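Long-range contact in putative O-GlcNAcase nagJ (Clostridium perfringens, PDB 6PV5), which probably releases terminal N-acetylhexosamine residues from glycans by hydrolysis as a family 84 glycoside hydrolase, this chain including its catalytic barrel domain: residues Pro334-Met347 and Leu364-Val377. Numbering follows the deposited sequence.
Sequences PLITVPVEYWGSSM and LDKDIEVMWTGNDV. With EDO (1,2-ethanediol), chain F.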
# COMPACT_ATOMS: atom_id res chain seq x y z
N PRO A 334 -14.63 -11.55 10.82
CA PRO A 334 -14.56 -12.77 10.00
C PRO A 334 -13.15 -13.33 9.89
O PRO A 334 -12.18 -12.58 9.87
CB PRO A 334 -15.06 -12.28 8.63
CG PRO A 334 -16.02 -11.16 8.99
CD PRO A 334 -15.29 -10.44 10.12
N LEU A 335 -13.03 -14.66 9.87
CA LEU A 335 -11.76 -15.34 9.73
C LEU A 335 -11.24 -15.09 8.31
O LEU A 335 -12.03 -14.90 7.38
CB LEU A 335 -11.99 -16.84 9.93
CG LEU A 335 -10.76 -17.74 9.80
CD1 LEU A 335 -9.74 -17.44 10.89
CD2 LEU A 335 -11.15 -19.21 9.87
N ILE A 336 -9.91 -15.10 8.16
CA ILE A 336 -9.25 -14.88 6.88
C ILE A 336 -8.36 -16.08 6.63
O ILE A 336 -7.76 -16.60 7.57
CB ILE A 336 -8.42 -13.58 6.94
CG1 ILE A 336 -9.31 -12.35 7.03
CG2 ILE A 336 -7.43 -13.51 5.78
CD1 ILE A 336 -8.55 -11.06 7.32
N THR A 337 -8.30 -16.54 5.37
CA THR A 337 -7.42 -17.65 5.07
C THR A 337 -6.70 -17.43 3.74
O THR A 337 -7.06 -16.53 2.97
CB THR A 337 -8.18 -18.99 5.08
OG1 THR A 337 -7.22 -20.05 5.08
CG2 THR A 337 -9.11 -19.18 3.91
N VAL A 338 -5.70 -18.27 3.47
CA VAL A 338 -5.08 -18.35 2.16
C VAL A 338 -4.84 -19.83 1.85
O VAL A 338 -4.28 -20.56 2.66
CB VAL A 338 -3.78 -17.51 2.03
CG1 VAL A 338 -2.70 -17.98 2.99
CG2 VAL A 338 -3.21 -17.56 0.61
N PRO A 339 -5.26 -20.30 0.65
CA PRO A 339 -5.15 -21.71 0.30
C PRO A 339 -3.72 -22.12 -0.06
O PRO A 339 -2.85 -21.26 -0.24
CB PRO A 339 -6.07 -21.88 -0.92
CG PRO A 339 -6.64 -20.51 -1.22
CD PRO A 339 -5.91 -19.49 -0.38
N VAL A 340 -3.52 -23.43 -0.20
CA VAL A 340 -2.29 -23.98 -0.75
C VAL A 340 -2.15 -23.52 -2.21
O VAL A 340 -1.08 -23.08 -2.60
CB VAL A 340 -2.25 -25.52 -0.62
CG1 VAL A 340 -1.11 -26.13 -1.42
CG2 VAL A 340 -2.18 -25.97 0.83
N GLU A 341 -3.24 -23.61 -2.99
CA GLU A 341 -3.26 -23.17 -4.38
C GLU A 341 -3.69 -21.71 -4.42
O GLU A 341 -4.85 -21.39 -4.62
CB GLU A 341 -4.14 -24.11 -5.24
CG GLU A 341 -3.55 -25.51 -5.40
CD GLU A 341 -4.38 -26.63 -6.03
OE1 GLU A 341 -5.61 -26.46 -6.23
OE2 GLU A 341 -3.80 -27.68 -6.30
N TYR A 342 -2.73 -20.79 -4.19
CA TYR A 342 -3.14 -19.43 -3.89
C TYR A 342 -3.03 -18.53 -5.10
O TYR A 342 -3.42 -17.37 -5.01
CB TYR A 342 -2.40 -18.84 -2.69
CG TYR A 342 -0.89 -18.88 -2.75
CD1 TYR A 342 -0.18 -19.91 -2.16
CD2 TYR A 342 -0.18 -17.88 -3.41
CE1 TYR A 342 1.20 -19.96 -2.23
CE2 TYR A 342 1.20 -17.91 -3.47
CZ TYR A 342 1.89 -18.95 -2.89
OH TYR A 342 3.25 -18.98 -3.00
N TRP A 343 -2.50 -19.04 -6.22
CA TRP A 343 -2.53 -18.26 -7.46
C TRP A 343 -3.47 -18.91 -8.47
O TRP A 343 -3.70 -20.12 -8.44
CB TRP A 343 -1.10 -17.98 -7.99
CG TRP A 343 -0.31 -19.17 -8.44
CD1 TRP A 343 -0.17 -19.61 -9.73
CD2 TRP A 343 0.44 -20.09 -7.63
NE1 TRP A 343 0.61 -20.73 -9.78
CE2 TRP A 343 1.03 -21.03 -8.51
CE3 TRP A 343 0.71 -20.20 -6.26
CZ2 TRP A 343 1.84 -22.07 -8.06
CZ3 TRP A 343 1.51 -21.23 -5.81
CH2 TRP A 343 2.06 -22.16 -6.70
N GLY A 344 -4.08 -18.09 -9.32
CA GLY A 344 -5.12 -18.55 -10.23
C GLY A 344 -4.73 -19.79 -11.04
O GLY A 344 -5.49 -20.77 -11.09
N SER A 345 -3.54 -19.74 -11.65
CA SER A 345 -3.10 -20.85 -12.49
C SER A 345 -2.93 -22.15 -11.70
O SER A 345 -3.12 -23.23 -12.26
CB SER A 345 -1.86 -20.50 -13.27
OG SER A 345 -2.17 -19.41 -14.13
N SER A 346 -2.55 -22.05 -10.41
CA SER A 346 -2.41 -23.24 -9.57
C SER A 346 -3.76 -23.92 -9.34
O SER A 346 -3.80 -25.09 -8.97
CB SER A 346 -1.73 -22.95 -8.24
OG SER A 346 -2.58 -22.19 -7.39
N MET A 347 -4.87 -23.21 -9.60
CA MET A 347 -6.20 -23.66 -9.19
C MET A 347 -6.86 -24.46 -10.32
O MET A 347 -7.86 -25.13 -10.08
CB MET A 347 -7.10 -22.47 -8.89
CG MET A 347 -6.74 -21.70 -7.63
SD MET A 347 -7.86 -20.30 -7.50
CE MET A 347 -6.97 -19.28 -6.32
N LEU A 364 -15.48 -25.02 2.30
CA LEU A 364 -15.22 -23.88 3.18
C LEU A 364 -16.44 -22.98 3.31
O LEU A 364 -16.99 -22.58 2.29
CB LEU A 364 -14.05 -23.08 2.58
CG LEU A 364 -13.53 -21.93 3.45
CD1 LEU A 364 -12.81 -22.48 4.68
CD2 LEU A 364 -12.59 -21.02 2.65
N ASP A 365 -16.81 -22.60 4.55
CA ASP A 365 -17.91 -21.68 4.82
C ASP A 365 -17.73 -20.35 4.08
O ASP A 365 -16.68 -19.71 4.17
CB ASP A 365 -17.96 -21.27 6.29
CG ASP A 365 -18.32 -22.34 7.31
OD1 ASP A 365 -18.74 -23.46 6.90
OD2 ASP A 365 -18.19 -22.04 8.53
N LYS A 366 -18.84 -19.86 3.53
CA LYS A 366 -18.87 -18.71 2.63
C LYS A 366 -18.51 -17.39 3.32
O LYS A 366 -18.14 -16.42 2.65
CB LYS A 366 -20.19 -18.61 1.87
CG LYS A 366 -20.41 -19.69 0.82
CD LYS A 366 -21.36 -19.27 -0.29
CE LYS A 366 -22.19 -20.40 -0.89
NZ LYS A 366 -21.39 -21.63 -1.13
N ASP A 367 -18.61 -17.33 4.66
CA ASP A 367 -18.33 -16.08 5.34
C ASP A 367 -16.86 -16.01 5.76
O ASP A 367 -16.45 -15.04 6.41
CB ASP A 367 -19.35 -15.82 6.45
CG ASP A 367 -19.29 -16.80 7.61
OD1 ASP A 367 -18.52 -17.80 7.51
OD2 ASP A 367 -20.01 -16.57 8.61
N ILE A 368 -16.07 -17.03 5.41
CA ILE A 368 -14.62 -17.00 5.61
C ILE A 368 -13.99 -16.32 4.40
O ILE A 368 -14.29 -16.69 3.27
CB ILE A 368 -14.05 -18.41 5.85
CG1 ILE A 368 -14.61 -19.03 7.13
CG2 ILE A 368 -12.53 -18.37 5.82
CD1 ILE A 368 -14.32 -20.52 7.28
N GLU A 369 -13.10 -15.35 4.65
CA GLU A 369 -12.44 -14.57 3.61
C GLU A 369 -11.25 -15.37 3.08
O GLU A 369 -10.60 -16.07 3.85
CB GLU A 369 -12.02 -13.21 4.18
CG GLU A 369 -13.15 -12.50 4.91
CD GLU A 369 -14.19 -11.87 4.00
OE1 GLU A 369 -14.18 -12.16 2.78
OE2 GLU A 369 -15.01 -11.07 4.50
N VAL A 370 -11.04 -15.30 1.76
CA VAL A 370 -10.00 -16.06 1.07
C VAL A 370 -9.16 -15.11 0.21
O VAL A 370 -9.69 -14.38 -0.63
CB VAL A 370 -10.56 -17.21 0.21
CG1 VAL A 370 -9.45 -18.02 -0.45
CG2 VAL A 370 -11.41 -18.16 1.04
N MET A 371 -7.83 -15.18 0.43
CA MET A 371 -6.84 -14.35 -0.25
C MET A 371 -6.25 -15.14 -1.41
O MET A 371 -6.06 -16.35 -1.33
CB MET A 371 -5.72 -13.92 0.71
CG MET A 371 -6.25 -12.94 1.77
SD MET A 371 -5.00 -12.26 2.94
CE MET A 371 -4.39 -13.71 3.79
N TRP A 372 -6.01 -14.45 -2.52
CA TRP A 372 -5.26 -15.05 -3.60
C TRP A 372 -4.39 -13.97 -4.24
O TRP A 372 -4.59 -12.78 -3.96
CB TRP A 372 -6.22 -15.75 -4.58
CG TRP A 372 -6.47 -15.10 -5.91
CD1 TRP A 372 -6.15 -15.63 -7.14
CD2 TRP A 372 -7.18 -13.88 -6.18
NE1 TRP A 372 -6.59 -14.81 -8.14
CE2 TRP A 372 -7.20 -13.71 -7.59
CE3 TRP A 372 -7.76 -12.89 -5.38
CZ2 TRP A 372 -7.79 -12.61 -8.21
CZ3 TRP A 372 -8.35 -11.80 -5.99
CH2 TRP A 372 -8.37 -11.66 -7.38
N THR A 373 -3.41 -14.38 -5.06
CA THR A 373 -2.43 -13.40 -5.51
C THR A 373 -2.70 -12.91 -6.93
O THR A 373 -1.99 -12.02 -7.42
CB THR A 373 -1.01 -13.97 -5.37
OG1 THR A 373 -0.94 -15.17 -6.16
CG2 THR A 373 -0.62 -14.27 -3.93
N GLY A 374 -3.75 -13.45 -7.59
CA GLY A 374 -3.97 -13.20 -9.01
C GLY A 374 -3.57 -14.42 -9.82
O GLY A 374 -3.41 -15.50 -9.25
N ASN A 375 -3.36 -14.26 -11.13
CA ASN A 375 -3.11 -15.45 -11.96
C ASN A 375 -1.81 -16.13 -11.56
O ASN A 375 -1.69 -17.34 -11.67
CB ASN A 375 -3.06 -15.15 -13.47
CG ASN A 375 -4.39 -14.66 -14.02
OD1 ASN A 375 -5.42 -14.78 -13.38
ND2 ASN A 375 -4.36 -14.09 -15.21
N ASP A 376 -0.82 -15.33 -11.13
CA ASP A 376 0.48 -15.85 -10.74
C ASP A 376 0.80 -15.46 -9.30
O ASP A 376 0.10 -14.65 -8.71
CB ASP A 376 1.55 -15.26 -11.67
CG ASP A 376 1.18 -15.55 -13.12
OD1 ASP A 376 1.23 -16.76 -13.53
OD2 ASP A 376 0.76 -14.60 -13.79
N VAL A 377 1.90 -16.02 -8.78
CA VAL A 377 2.46 -15.56 -7.53
C VAL A 377 2.77 -14.07 -7.58
O VAL A 377 2.40 -13.32 -6.67
CB VAL A 377 3.68 -16.42 -7.15
CG1 VAL A 377 4.25 -16.00 -5.79
CG2 VAL A 377 3.29 -17.89 -7.16
C1 EDO F . -4.15 -30.92 -7.29
O1 EDO F . -5.00 -29.99 -6.67
C2 EDO F . -3.48 -31.56 -6.21
O2 EDO F . -4.55 -32.03 -5.43
O HOH W 1 -15.64 -15.68 9.28
O HOH W 2 -0.03 -18.10 -15.31
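W343 CG sits between the backbone N and the carbonyl carbon (chi1 66°), and V377, its CG2 beside the backbone N, lays that methyl over one indole face. V377 CG2 lies 3.8 Å from the centroid of the six-membered ring of W343, a CH-pi contact, while S346 CB lies on the opposite face and N375 O meets the indole edge. Y342 takes a similar first torsion (54°); its CD2 touches T373 CG2 at 3.7 Å, and W343 CE3 rests over the centre of its phenol ring.

Backbone bonds hold these loops together. Y342 O accepts from T373 N, and G344 N reaches G374 O at 2.7 Å in a nearly straight bond (176°). S345 N donates to N375 O. Within the second loop T373 OG1 donates to D376 O from above the carbonyl plane, 2.8 Å away, and W343 CB packs against T373 OG1 and the carbonyl carbon of D376 (3.4 Å each). M347 CE meets W372 CD1 at 3.8 Å, the two side chains crossing at about a right angle.

Before the loops, the two segments pair as parallel strands: E369 N bonds to L335 O, T337 N to E369 O and M371 N to T337 O. On one face I336 CG2 meets M371 CE at 3.6 Å; on the other, T337 and V370 run side by side, CG2 to CG2.

The pairing joins strands 336-338 and 369-372, the fifth and sixth of the closed (beta/alpha)8 barrel, and the loops beyond their C-terminal ends carry Y342 beside D305, the predicted proton donor. Strand 298-302 flanks 336-338, accepting the T337 hydroxyl at I301 O, and strand 399-403 continues the sheet past 369-372. Outside, helix 311-326 packs on L335 and T337, whereas helix 385-395 packs on P339, V370 and W372.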